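Exoribonuclease II, mitochondrial (Candida glabrata, PDB 6F3H) degrades RNA in the 3' to 5' direction as the exoribonuclease component of the mitochondrial RNA degradosome, mtEXO. Local coordinates at residues L41-S47 against L216-W220; F66-D70 against V130-A135; N499-L505 against L555-L559; Q513-G517 against L712-K717; N626-G630 against L721-Q725. The protein carries 1 engineered substitution. One frame throughout, in Å; residues are numbered along the deposited sequence.

The five contacts form two groups and one outlier. Contacts 1 and 2 have centres 14 Å apart and share the antiparallel sheet that includes strands 39-42 and 64-68; they touch where L42 packs on F66 and C45 meets K68. Contacts 4 and 5, also 14 Å apart between centres, touch through R714 and F715, which pack on L721, C722 and N626. Contact 3 stands alone, its centre 29 Å from that of contact 4, although both belong to the RNB domain. Contacts 1 and 4 fall on opposite sides of the chain's centre, with their own centres 47 Å apart. All five lie away from the magnesium site of D401 and D410.

Contact 1: L41-S47 against L216-W220; sequences LLKQCTS and LATYW
The indole of W220 and the carbonyl of T46 supply the polar link between these segments, and L41 supplies the apolar one. W220 NE1 donates to T46 O at 2.9 Å, with an N-H...O angle of 156°. The acceptor sits at the edge of the indole, tilted 16° from the ring plane, and the donor approaches in the carbonyl plane. On the apolar side the CD1 branch of L41 does most of the touching. It lies 3.6 Å from L216 CD1 and reaches Y219 at an oblique approach, with L41 CD1 to Y219 CD2 at 3.5 Å. The Y219 ring reaches L41 because its CG stands anti to the backbone N (chi1 174°), and T46 CG2 arrives near the plane of the same ring, 4.1 Å from Y219 CE2. Within the helix, L216 CD1 also rests 3.9 Å above the plane of the W220 ring, offset toward its rim, so L216 joins the aliphatic and indole parts of the contact. T46 is tied back to its own turn by a hydrogen bond from T46 OG1 to L42 O. Further round, W220 meets W142 of helix 123-159, while in strand 81-85 L83 touches L41 and I82 touches Y219. This is a helix-on-sheet interface: helix 212-226 packs against the end of strand 39-42 in a five-stranded antiparallel sheet, with a tryptophan fastening the turn that follows the strand.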
# COMPACT_ATOMS: atom_id res chain seq x y z
N LEU A 41 -11.36 13.78 -11.98
CA LEU A 41 -12.60 13.35 -11.39
C LEU A 41 -12.46 13.42 -9.88
O LEU A 41 -11.47 12.95 -9.33
CB LEU A 41 -12.94 11.93 -11.81
CG LEU A 41 -13.86 11.83 -13.00
CD1 LEU A 41 -14.51 10.47 -12.91
CD2 LEU A 41 -14.90 12.95 -13.02
N LEU A 42 -13.43 14.03 -9.23
CA LEU A 42 -13.43 14.14 -7.79
C LEU A 42 -14.40 13.16 -7.15
O LEU A 42 -15.32 12.65 -7.79
CB LEU A 42 -13.76 15.57 -7.37
CG LEU A 42 -12.54 16.47 -7.29
CD1 LEU A 42 -11.57 16.19 -8.38
CD2 LEU A 42 -12.96 17.91 -7.32
N LYS A 43 -14.15 12.85 -5.88
CA LYS A 43 -15.08 12.04 -5.10
C LYS A 43 -16.39 12.77 -4.88
O LYS A 43 -17.44 12.14 -4.71
CB LYS A 43 -14.45 11.64 -3.78
CG LYS A 43 -13.49 10.48 -3.88
CD LYS A 43 -12.72 10.31 -2.59
CE LYS A 43 -11.51 9.38 -2.77
NZ LYS A 43 -10.61 9.28 -1.57
N GLN A 44 -16.34 14.10 -4.84
CA GLN A 44 -17.55 14.90 -4.81
C GLN A 44 -18.32 14.77 -6.12
O GLN A 44 -19.49 14.39 -6.13
CB GLN A 44 -17.20 16.36 -4.52
CG GLN A 44 -16.39 16.62 -3.23
CD GLN A 44 -14.97 16.04 -3.21
OE1 GLN A 44 -14.67 15.06 -3.90
NE2 GLN A 44 -14.09 16.64 -2.40
N CYS A 45 -17.65 15.03 -7.25
CA CYS A 45 -18.33 15.14 -8.54
C CYS A 45 -18.01 13.96 -9.43
O CYS A 45 -17.41 14.14 -10.49
CB CYS A 45 -17.94 16.42 -9.27
SG CYS A 45 -17.58 17.75 -8.18
N THR A 46 -18.41 12.76 -9.03
CA THR A 46 -17.98 11.61 -9.78
C THR A 46 -18.59 11.59 -11.19
O THR A 46 -18.03 10.96 -12.08
CB THR A 46 -18.27 10.34 -8.97
OG1 THR A 46 -17.23 10.15 -8.00
CG2 THR A 46 -18.39 9.08 -9.83
N SER A 47 -19.67 12.32 -11.43
CA SER A 47 -20.29 12.32 -12.76
C SER A 47 -20.07 13.61 -13.55
O SER A 47 -20.65 13.77 -14.64
CB SER A 47 -21.77 11.96 -12.68
OG SER A 47 -21.93 10.55 -12.79
N LEU A 216 -12.18 7.75 -19.13
CA LEU A 216 -13.28 8.26 -18.33
C LEU A 216 -14.51 7.38 -18.45
O LEU A 216 -15.08 6.95 -17.45
CB LEU A 216 -13.56 9.68 -18.77
CG LEU A 216 -14.43 10.49 -17.84
CD1 LEU A 216 -14.12 10.10 -16.42
CD2 LEU A 216 -14.05 11.91 -18.08
N ALA A 217 -14.90 7.06 -19.68
CA ALA A 217 -16.07 6.22 -19.89
C ALA A 217 -15.92 4.85 -19.23
O ALA A 217 -16.88 4.32 -18.67
CB ALA A 217 -16.34 6.04 -21.39
N THR A 218 -14.72 4.27 -19.27
CA THR A 218 -14.55 2.96 -18.67
C THR A 218 -14.73 3.04 -17.17
O THR A 218 -15.39 2.18 -16.58
CB THR A 218 -13.15 2.42 -18.98
OG1 THR A 218 -12.83 2.63 -20.35
CG2 THR A 218 -13.10 0.96 -18.72
N TYR A 219 -14.19 4.08 -16.55
CA TYR A 219 -14.38 4.29 -15.13
C TYR A 219 -15.86 4.33 -14.81
O TYR A 219 -16.37 3.57 -13.98
CB TYR A 219 -13.75 5.62 -14.74
CG TYR A 219 -14.04 5.93 -13.32
CD1 TYR A 219 -13.52 5.14 -12.32
CD2 TYR A 219 -14.88 6.99 -12.95
CE1 TYR A 219 -13.78 5.38 -11.00
CE2 TYR A 219 -15.15 7.25 -11.60
CZ TYR A 219 -14.59 6.43 -10.63
OH TYR A 219 -14.82 6.62 -9.28
N TRP A 220 -16.57 5.21 -15.48
CA TRP A 220 -18.01 5.32 -15.34
C TRP A 220 -18.70 3.99 -15.59
O TRP A 220 -19.63 3.62 -14.87
CB TRP A 220 -18.51 6.37 -16.32
CG TRP A 220 -18.25 7.75 -15.86
CD1 TRP A 220 -18.00 8.15 -14.58
CD2 TRP A 220 -18.30 8.94 -16.66
NE1 TRP A 220 -17.85 9.51 -14.53
CE2 TRP A 220 -18.03 10.03 -15.79
CE3 TRP A 220 -18.54 9.20 -18.01
CZ2 TRP A 220 -17.98 11.35 -16.24
CZ3 TRP A 220 -18.49 10.52 -18.46
CH2 TRP A 220 -18.22 11.58 -17.57

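Contact 2: F66-D70 against V130-A135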
# COMPACT_ATOMS: atom_id res chain seq x y z
N PHE A 66 -10.55 23.58 -8.02
CA PHE A 66 -10.93 22.97 -9.27
C PHE A 66 -12.10 23.74 -9.83
O PHE A 66 -12.90 24.30 -9.08
CB PHE A 66 -11.31 21.55 -9.07
CG PHE A 66 -10.27 20.76 -8.42
CD1 PHE A 66 -10.09 20.82 -7.06
CD2 PHE A 66 -9.46 19.94 -9.17
CE1 PHE A 66 -9.12 20.06 -6.45
CE2 PHE A 66 -8.50 19.19 -8.59
CZ PHE A 66 -8.32 19.25 -7.22
N ALA A 67 -12.22 23.75 -11.15
CA ALA A 67 -13.30 24.44 -11.81
C ALA A 67 -14.17 23.43 -12.54
O ALA A 67 -13.65 22.54 -13.22
CB ALA A 67 -12.75 25.48 -12.78
N LYS A 68 -15.49 23.55 -12.38
CA LYS A 68 -16.42 22.73 -13.15
C LYS A 68 -16.72 23.32 -14.53
O LYS A 68 -16.34 24.44 -14.88
CB LYS A 68 -17.76 22.49 -12.44
CG LYS A 68 -17.78 21.79 -11.10
CD LYS A 68 -19.15 21.12 -10.97
CE LYS A 68 -19.68 21.06 -9.55
NZ LYS A 68 -20.49 19.82 -9.36
N LYS A 69 -17.44 22.51 -15.30
CA LYS A 69 -17.90 22.91 -16.62
C LYS A 69 -18.64 24.24 -16.57
O LYS A 69 -18.48 25.09 -17.46
CB LYS A 69 -18.82 21.81 -17.13
CG LYS A 69 -18.88 21.61 -18.59
CD LYS A 69 -19.39 20.17 -18.88
CE LYS A 69 -20.70 19.83 -18.14
NZ LYS A 69 -21.35 18.52 -18.53
N ASP A 70 -19.41 24.46 -15.50
CA ASP A 70 -20.23 25.66 -15.27
C ASP A 70 -19.42 26.88 -14.85
O ASP A 70 -20.00 27.95 -14.70
CB ASP A 70 -21.27 25.37 -14.19
N VAL A 130 -11.58 26.89 -20.25
CA VAL A 130 -11.71 25.86 -19.23
C VAL A 130 -13.04 25.13 -19.42
O VAL A 130 -13.09 23.89 -19.44
CB VAL A 130 -11.63 26.51 -17.83
CG1 VAL A 130 -12.17 25.57 -16.76
CG2 VAL A 130 -10.22 26.99 -17.55
N SER A 131 -14.12 25.88 -19.61
CA SER A 131 -15.43 25.25 -19.62
C SER A 131 -15.62 24.42 -20.88
O SER A 131 -16.11 23.29 -20.83
CB SER A 131 -16.52 26.31 -19.50
OG SER A 131 -16.18 27.24 -18.48
N PHE A 132 -15.28 25.00 -22.03
CA PHE A 132 -15.50 24.31 -23.29
C PHE A 132 -14.68 23.03 -23.36
O PHE A 132 -15.14 22.01 -23.88
CB PHE A 132 -15.19 25.23 -24.47
CG PHE A 132 -15.59 24.64 -25.77
CD1 PHE A 132 -16.93 24.34 -26.01
CD2 PHE A 132 -14.66 24.33 -26.74
CE1 PHE A 132 -17.32 23.74 -27.17
CE2 PHE A 132 -15.05 23.74 -27.93
CZ PHE A 132 -16.38 23.45 -28.14
N THR A 133 -13.45 23.08 -22.87
CA THR A 133 -12.64 21.87 -22.75
C THR A 133 -13.35 20.78 -21.98
O THR A 133 -13.52 19.66 -22.49
CB THR A 133 -11.35 22.22 -22.05
OG1 THR A 133 -10.85 23.43 -22.62
CG2 THR A 133 -10.41 21.12 -22.27
N LEU A 134 -13.75 21.08 -20.74
CA LEU A 134 -14.40 20.07 -19.91
C LEU A 134 -15.63 19.55 -20.60
O LEU A 134 -15.90 18.35 -20.60
CB LEU A 134 -14.72 20.63 -18.53
CG LEU A 134 -13.45 21.17 -17.85
CD1 LEU A 134 -13.69 22.07 -16.65
CD2 LEU A 134 -12.70 19.95 -17.41
N ALA A 135 -16.37 20.45 -21.25
CA ALA A 135 -17.57 20.01 -21.95
C ALA A 135 -17.23 19.03 -23.07
O ALA A 135 -17.87 17.98 -23.20
CB ALA A 135 -18.32 21.22 -22.49
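The axes of the short segments 66-68 and 130-135 approach to 8.9 Å with 70° between their N-to-C directions, and the closest CA atoms are those of K69 and S131, 4.5 Å apart. A67 points at the helix and sets its CB 4.0 Å from V130 CG1, a methyl-to-methyl contact. L134 reaches the backbone: its CD1 lies 3.5 Å from A67 O, and the same CD1 stands over the face of the K68-K69 peptide. K69 uses its aliphatic stem. With CG anti to the backbone N (chi1 -150°), the chain runs alongside the helix, and K69 CD comes within 3.6 Å of A135 CA and 3.9 Å of A135 CB. A bend at chi3 (52°) then turns the remaining chain. S131 sits beside the K69 carbonyl, but its OG is hydrogen-bonded to Q127 O one helical turn back. L49 touches L134 and M51 touches V130, extending the apolar surface. No hydrogen bond crosses the interface, so cohesion here comes from methyl and methylene groups packed against each other and against peptide backbone, with lysine contributing through its hydrocarbon stem.

Contact 3: N499-L505 against L555-L559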
# COMPACT_ATOMS: atom_id res chain seq x y z
N ASN A 499 36.89 7.67 6.73
CA ASN A 499 36.64 8.83 7.58
C ASN A 499 37.38 10.02 6.98
O ASN A 499 38.52 9.89 6.53
CB ASN A 499 37.09 8.58 9.01
CG ASN A 499 36.45 7.35 9.61
OD1 ASN A 499 36.04 6.44 8.89
ND2 ASN A 499 36.38 7.31 10.94
N LYS A 500 36.70 11.16 6.91
CA LYS A 500 37.24 12.36 6.30
C LYS A 500 37.74 13.35 7.35
O LYS A 500 37.38 13.29 8.53
CB LYS A 500 36.20 13.02 5.38
N GLU A 501 38.60 14.26 6.89
CA GLU A 501 39.25 15.25 7.76
C GLU A 501 38.24 16.09 8.52
O GLU A 501 38.32 16.24 9.75
CB GLU A 501 40.13 16.14 6.89
CG GLU A 501 39.49 16.40 5.52
CD GLU A 501 40.45 16.95 4.47
OE1 GLU A 501 41.53 17.46 4.85
OE2 GLU A 501 40.12 16.85 3.27
N ASP A 502 37.24 16.63 7.81
CA ASP A 502 36.21 17.50 8.37
C ASP A 502 35.45 16.82 9.51
O ASP A 502 34.56 17.43 10.11
CB ASP A 502 35.25 17.91 7.26
CG ASP A 502 34.99 16.77 6.26
OD1 ASP A 502 35.10 15.60 6.65
OD2 ASP A 502 34.70 17.05 5.08
N GLY A 503 35.83 15.58 9.85
CA GLY A 503 35.01 14.71 10.65
C GLY A 503 33.99 13.94 9.84
O GLY A 503 33.42 12.97 10.34
N GLY A 504 33.76 14.35 8.59
CA GLY A 504 32.84 13.70 7.69
C GLY A 504 33.32 12.35 7.21
O GLY A 504 34.33 11.80 7.66
N LEU A 505 32.55 11.79 6.29
CA LEU A 505 32.79 10.46 5.77
C LEU A 505 32.61 10.44 4.25
O LEU A 505 31.80 11.17 3.69
CB LEU A 505 31.85 9.46 6.46
CG LEU A 505 31.63 8.04 5.97
CD1 LEU A 505 32.76 7.17 6.42
CD2 LEU A 505 30.38 7.57 6.61
N LEU A 555 29.64 5.00 12.25
CA LEU A 555 29.60 5.25 10.82
C LEU A 555 28.23 5.72 10.37
O LEU A 555 28.13 6.67 9.58
CB LEU A 555 30.00 3.98 10.06
CG LEU A 555 31.49 3.65 10.09
CD1 LEU A 555 31.75 2.24 9.63
CD2 LEU A 555 32.17 4.63 9.17
N ALA A 556 27.17 5.09 10.87
CA ALA A 556 25.83 5.51 10.49
C ALA A 556 25.59 6.96 10.88
O ALA A 556 25.06 7.74 10.08
CB ALA A 556 24.79 4.61 11.14
N THR A 557 26.01 7.35 12.08
CA THR A 557 25.76 8.71 12.52
C THR A 557 26.29 9.70 11.49
O THR A 557 25.61 10.66 11.13
CB THR A 557 26.41 8.94 13.89
OG1 THR A 557 25.77 8.09 14.86
CG2 THR A 557 26.26 10.39 14.34
N LYS A 558 27.45 9.41 10.91
CA LYS A 558 27.98 10.33 9.92
C LYS A 558 27.28 10.19 8.60
O LYS A 558 27.17 11.17 7.86
CB LYS A 558 29.47 10.11 9.77
CG LYS A 558 30.17 10.12 11.11
CD LYS A 558 31.60 10.59 10.97
CE LYS A 558 32.53 9.45 10.66
NZ LYS A 558 32.91 8.73 11.91
N LEU A 559 26.79 8.99 8.30
CA LEU A 559 25.99 8.75 7.11
C LEU A 559 24.70 9.55 7.15
O LEU A 559 24.29 10.17 6.16
CB LEU A 559 25.65 7.26 7.00
CG LEU A 559 26.69 6.26 6.52
CD1 LEU A 559 26.14 4.84 6.65
CD2 LEU A 559 26.99 6.56 5.09
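The loop 499-505 comes nearest helix residues 555-559 at G504 and K558, whose CA atoms are 6.3 Å apart, and its backbone makes a type I turn from K500 to G503, where G503 has a positive phi of 85°. G504 N approaches D502 OD1 from above the carboxylate plane and donates to it at 2.7 Å, making an Asx turn. The loop joins antiparallel strands 488-499 and 505-519 as the turn of a beta-hairpin in the RNB domain, and L505, the first residue of the returning strand, carries the apolar contact. L505 forks between two helix leucines: its CD1 meets L555 CD2 at 3.8 Å, the side chains crossing at about a right angle, and its CD2 meets L559 CD2 at 3.9 Å. The stem of L505 lies by K558, CB to CB at 4.1 Å. K558 then folds over, bent at chi3 (-88°) and chi4 (-83°), which carries its CD and CE past the carbonyl oxygen of G503 and its NZ toward the side chain of N499, without a hydrogen bond across the segments. L559 also touches E610 and F611 of helix 603-625.

Contact 4: Q513-G517 against L712-K717; sequences QVRLG and LHRFLK
L516 reaches from strand 513-517 to three residues of 712-717, and its atoms divide the work. CB points toward the helix. CG stands anti to the carbonyl carbon (chi1 -58°), which carries the fork outward so that its two methyls diverge over different neighbours. CD2 lies over one face of the H713 imidazole, 4.1 Å above the plane and offset toward the rim, with H713 NE2 at 4.2 Å. The same CD2 meets L716 CD1 at 4.1 Å. The other methyl, L516 CD1, comes loosely beside the stem of K717, 4.5 Å from its CE. V514, two residues earlier on the same strand face, adds a second wedge: its CG1 is 3.9 Å from L716 CD1, the two side chains crossing at about a right angle, and 4.4 Å from L712 CD1. L716 CD1 is thus met from the strand by both V514 and L516. No hydrogen bond spans the interface, and H713 NE2 pairs instead with D430 OD1. The axes of segments 712-716 and 513-517 pass 9.7 Å apart at 101°; I491 of strand 488-499 touches L516 and H713, and F622 of helix 603-625 packs on V514 and L712.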
# COMPACT_ATOMS: atom_id res chain seq x y z
N GLN A 513 31.01 -3.35 -4.92
CA GLN A 513 31.11 -4.63 -5.59
C GLN A 513 29.88 -5.46 -5.25
O GLN A 513 29.37 -5.39 -4.13
CB GLN A 513 32.38 -5.32 -5.15
CG GLN A 513 32.81 -6.44 -6.02
CD GLN A 513 33.75 -7.33 -5.28
OE1 GLN A 513 33.94 -8.48 -5.65
NE2 GLN A 513 34.33 -6.81 -4.20
N VAL A 514 29.41 -6.24 -6.22
CA VAL A 514 28.28 -7.13 -5.99
C VAL A 514 28.77 -8.54 -6.28
O VAL A 514 29.37 -8.78 -7.34
CB VAL A 514 27.08 -6.77 -6.88
CG1 VAL A 514 25.84 -7.59 -6.50
CG2 VAL A 514 26.75 -5.28 -6.83
N ARG A 515 28.52 -9.46 -5.35
CA ARG A 515 28.95 -10.85 -5.48
C ARG A 515 27.92 -11.79 -4.89
O ARG A 515 27.23 -11.44 -3.93
CB ARG A 515 30.23 -11.17 -4.73
CG ARG A 515 31.48 -10.65 -5.31
CD ARG A 515 32.62 -10.93 -4.34
NE ARG A 515 32.90 -9.76 -3.53
CZ ARG A 515 33.62 -9.78 -2.41
NH1 ARG A 515 34.13 -10.92 -1.97
NH2 ARG A 515 33.82 -8.66 -1.75
N LEU A 516 27.86 -13.00 -5.44
CA LEU A 516 27.09 -14.08 -4.84
C LEU A 516 27.97 -14.72 -3.79
O LEU A 516 29.04 -15.22 -4.12
CB LEU A 516 26.70 -15.13 -5.89
CG LEU A 516 25.86 -14.73 -7.12
CD1 LEU A 516 25.50 -15.96 -7.95
CD2 LEU A 516 24.60 -13.92 -6.79
N GLY A 517 27.54 -14.69 -2.53
CA GLY A 517 28.43 -15.13 -1.47
C GLY A 517 27.99 -16.32 -0.64
O GLY A 517 27.01 -17.00 -0.98
N LEU A 712 20.02 -9.31 -11.24
CA LEU A 712 21.40 -9.42 -10.82
C LEU A 712 21.95 -10.80 -11.15
O LEU A 712 23.00 -10.91 -11.80
CB LEU A 712 21.53 -9.11 -9.34
CG LEU A 712 21.43 -7.61 -9.11
CD1 LEU A 712 21.58 -7.24 -7.67
CD2 LEU A 712 22.48 -6.93 -9.94
N HIS A 713 21.23 -11.85 -10.79
CA HIS A 713 21.68 -13.19 -11.14
C HIS A 713 22.03 -13.28 -12.61
O HIS A 713 23.09 -13.79 -12.97
CB HIS A 713 20.60 -14.20 -10.83
CG HIS A 713 20.61 -14.64 -9.41
ND1 HIS A 713 20.80 -15.95 -9.05
CD2 HIS A 713 20.46 -13.94 -8.26
CE1 HIS A 713 20.76 -16.05 -7.73
NE2 HIS A 713 20.56 -14.84 -7.23
N ARG A 714 21.17 -12.76 -13.46
CA ARG A 714 21.45 -12.84 -14.89
C ARG A 714 22.71 -12.09 -15.22
O ARG A 714 23.60 -12.60 -15.89
CB ARG A 714 20.27 -12.28 -15.68
CG ARG A 714 19.05 -13.14 -15.57
CD ARG A 714 19.44 -14.54 -15.97
NE ARG A 714 18.27 -15.34 -16.28
CZ ARG A 714 17.61 -15.25 -17.43
NH1 ARG A 714 16.55 -16.01 -17.65
NH2 ARG A 714 18.01 -14.39 -18.35
N PHE A 715 22.82 -10.88 -14.70
CA PHE A 715 23.92 -10.00 -15.07
C PHE A 715 25.25 -10.52 -14.58
O PHE A 715 26.24 -10.56 -15.32
CB PHE A 715 23.66 -8.64 -14.49
CG PHE A 715 24.74 -7.68 -14.74
CD1 PHE A 715 24.93 -7.16 -16.00
CD2 PHE A 715 25.57 -7.30 -13.71
CE1 PHE A 715 25.94 -6.25 -16.24
CE2 PHE A 715 26.57 -6.40 -13.94
CZ PHE A 715 26.76 -5.87 -15.20
N LEU A 716 25.30 -10.88 -13.31
CA LEU A 716 26.56 -11.32 -12.74
C LEU A 716 27.08 -12.57 -13.44
O LEU A 716 28.29 -12.73 -13.59
CB LEU A 716 26.38 -11.55 -11.25
CG LEU A 716 25.89 -10.32 -10.48
CD1 LEU A 716 25.82 -10.62 -8.98
CD2 LEU A 716 26.70 -9.05 -10.77
N LYS A 717 26.19 -13.47 -13.87
CA LYS A 717 26.60 -14.60 -14.69
C LYS A 717 26.55 -14.27 -16.18
O LYS A 717 26.50 -15.19 -17.01
CB LYS A 717 25.78 -15.86 -14.37
CG LYS A 717 25.94 -16.38 -12.94
CD LYS A 717 26.26 -17.90 -12.89
CE LYS A 717 26.76 -18.34 -11.51
NZ LYS A 717 26.52 -19.78 -11.19

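Contact 5: N626-G630 against L721-Q725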
# COMPACT_ATOMS: atom_id res chain seq x y z
N ASN A 626 25.12 0.34 -15.59
CA ASN A 626 25.12 -0.87 -16.40
C ASN A 626 23.88 -1.04 -17.27
O ASN A 626 23.71 -2.11 -17.86
CB ASN A 626 25.27 -2.08 -15.50
CG ASN A 626 26.67 -2.24 -15.01
OD1 ASN A 626 27.50 -2.84 -15.68
ND2 ASN A 626 26.97 -1.58 -13.90
N LYS A 627 23.02 -0.02 -17.34
CA LYS A 627 21.83 -0.04 -18.20
C LYS A 627 21.00 -1.29 -17.92
O LYS A 627 20.71 -2.09 -18.81
CB LYS A 627 22.23 0.06 -19.68
N ILE A 628 20.64 -1.47 -16.66
CA ILE A 628 19.83 -2.59 -16.20
C ILE A 628 18.41 -2.10 -15.90
O ILE A 628 18.25 -1.05 -15.26
CB ILE A 628 20.42 -3.31 -14.97
CG1 ILE A 628 21.91 -3.54 -15.15
CG2 ILE A 628 19.75 -4.68 -14.76
CD1 ILE A 628 22.54 -4.29 -13.99
N PRO A 629 17.39 -2.80 -16.39
CA PRO A 629 16.02 -2.50 -15.99
C PRO A 629 15.78 -2.90 -14.54
O PRO A 629 15.99 -4.05 -14.15
CB PRO A 629 15.18 -3.38 -16.94
CG PRO A 629 16.09 -3.68 -18.07
CD PRO A 629 17.45 -3.76 -17.50
N GLY A 630 15.30 -1.94 -13.75
CA GLY A 630 15.02 -2.18 -12.35
C GLY A 630 13.77 -1.45 -11.91
O GLY A 630 13.32 -0.50 -12.55
N LEU A 721 19.50 -10.94 -19.75
CA LEU A 721 18.73 -10.50 -18.60
C LEU A 721 17.34 -11.12 -18.59
O LEU A 721 16.79 -11.50 -19.62
CB LEU A 721 18.60 -8.98 -18.58
CG LEU A 721 19.87 -8.30 -18.11
CD1 LEU A 721 19.62 -6.83 -17.86
CD2 LEU A 721 20.38 -9.01 -16.83
N CYS A 722 16.78 -11.20 -17.39
CA CYS A 722 15.49 -11.86 -17.20
C CYS A 722 14.34 -11.04 -17.77
O CYS A 722 13.42 -11.58 -18.40
CB CYS A 722 15.28 -12.12 -15.71
SG CYS A 722 14.35 -13.59 -15.29
N PHE A 723 14.38 -9.73 -17.58
CA PHE A 723 13.29 -8.85 -17.94
C PHE A 723 13.80 -7.80 -18.90
O PHE A 723 14.79 -7.14 -18.60
CB PHE A 723 12.72 -8.13 -16.73
CG PHE A 723 12.22 -9.04 -15.65
CD1 PHE A 723 13.07 -9.49 -14.66
CD2 PHE A 723 10.89 -9.41 -15.59
CE1 PHE A 723 12.60 -10.32 -13.64
CE2 PHE A 723 10.42 -10.24 -14.58
CZ PHE A 723 11.28 -10.69 -13.61
N LYS A 724 13.14 -7.69 -20.05
CA LYS A 724 13.28 -6.47 -20.84
C LYS A 724 12.50 -5.35 -20.14
O LYS A 724 11.70 -5.61 -19.24
CB LYS A 724 12.78 -6.70 -22.27
CG LYS A 724 13.37 -7.94 -22.95
CD LYS A 724 13.24 -7.90 -24.48
CE LYS A 724 14.44 -7.23 -25.15
NZ LYS A 724 14.37 -5.75 -25.06
N GLN A 725 12.77 -4.10 -20.53
CA GLN A 725 12.16 -2.95 -19.86
C GLN A 725 10.63 -2.96 -19.96
O GLN A 725 9.95 -2.38 -19.10
CB GLN A 725 12.69 -1.65 -20.43
CG GLN A 725 12.06 -0.41 -19.82
CD GLN A 725 12.91 0.20 -18.73
OE1 GLN A 725 13.86 -0.42 -18.25
NE2 GLN A 725 12.58 1.42 -18.33
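In I628 a chi1 of -45° leaves CG2 anti to the backbone N, and this branch touches L721 CD1 at 3.8 Å, the two side chains crossing at about a right angle. K627, just before it, has a positive phi of 54° and swings the chain out of the preceding helix. L721 CD1 also lies 3.8 Å from P629 CD, so a single methyl serves both I628 and P629. The proline is received farther along by backbone and amide: P629 CG is 3.7 Å from F723 O, and P629 CB is 3.5 Å from Q725 OE1. Q725 extends with CG anti to the backbone N and then bends at chi2 (98°), which brings its amide oxygen alongside the proline ring. These oxygen contacts with ring carbons are van der Waals approaches, and no hydrogen bond crosses the contact. Around them, L721 rests on R714 and F723 on Q711, both of helix 703-716. P629, in the loop after helix 603-625, packs against the loop leading to helix 725-761, and it follows closely on the Schellman motif that ends helix 603-625, with K627 as the C-prime residue.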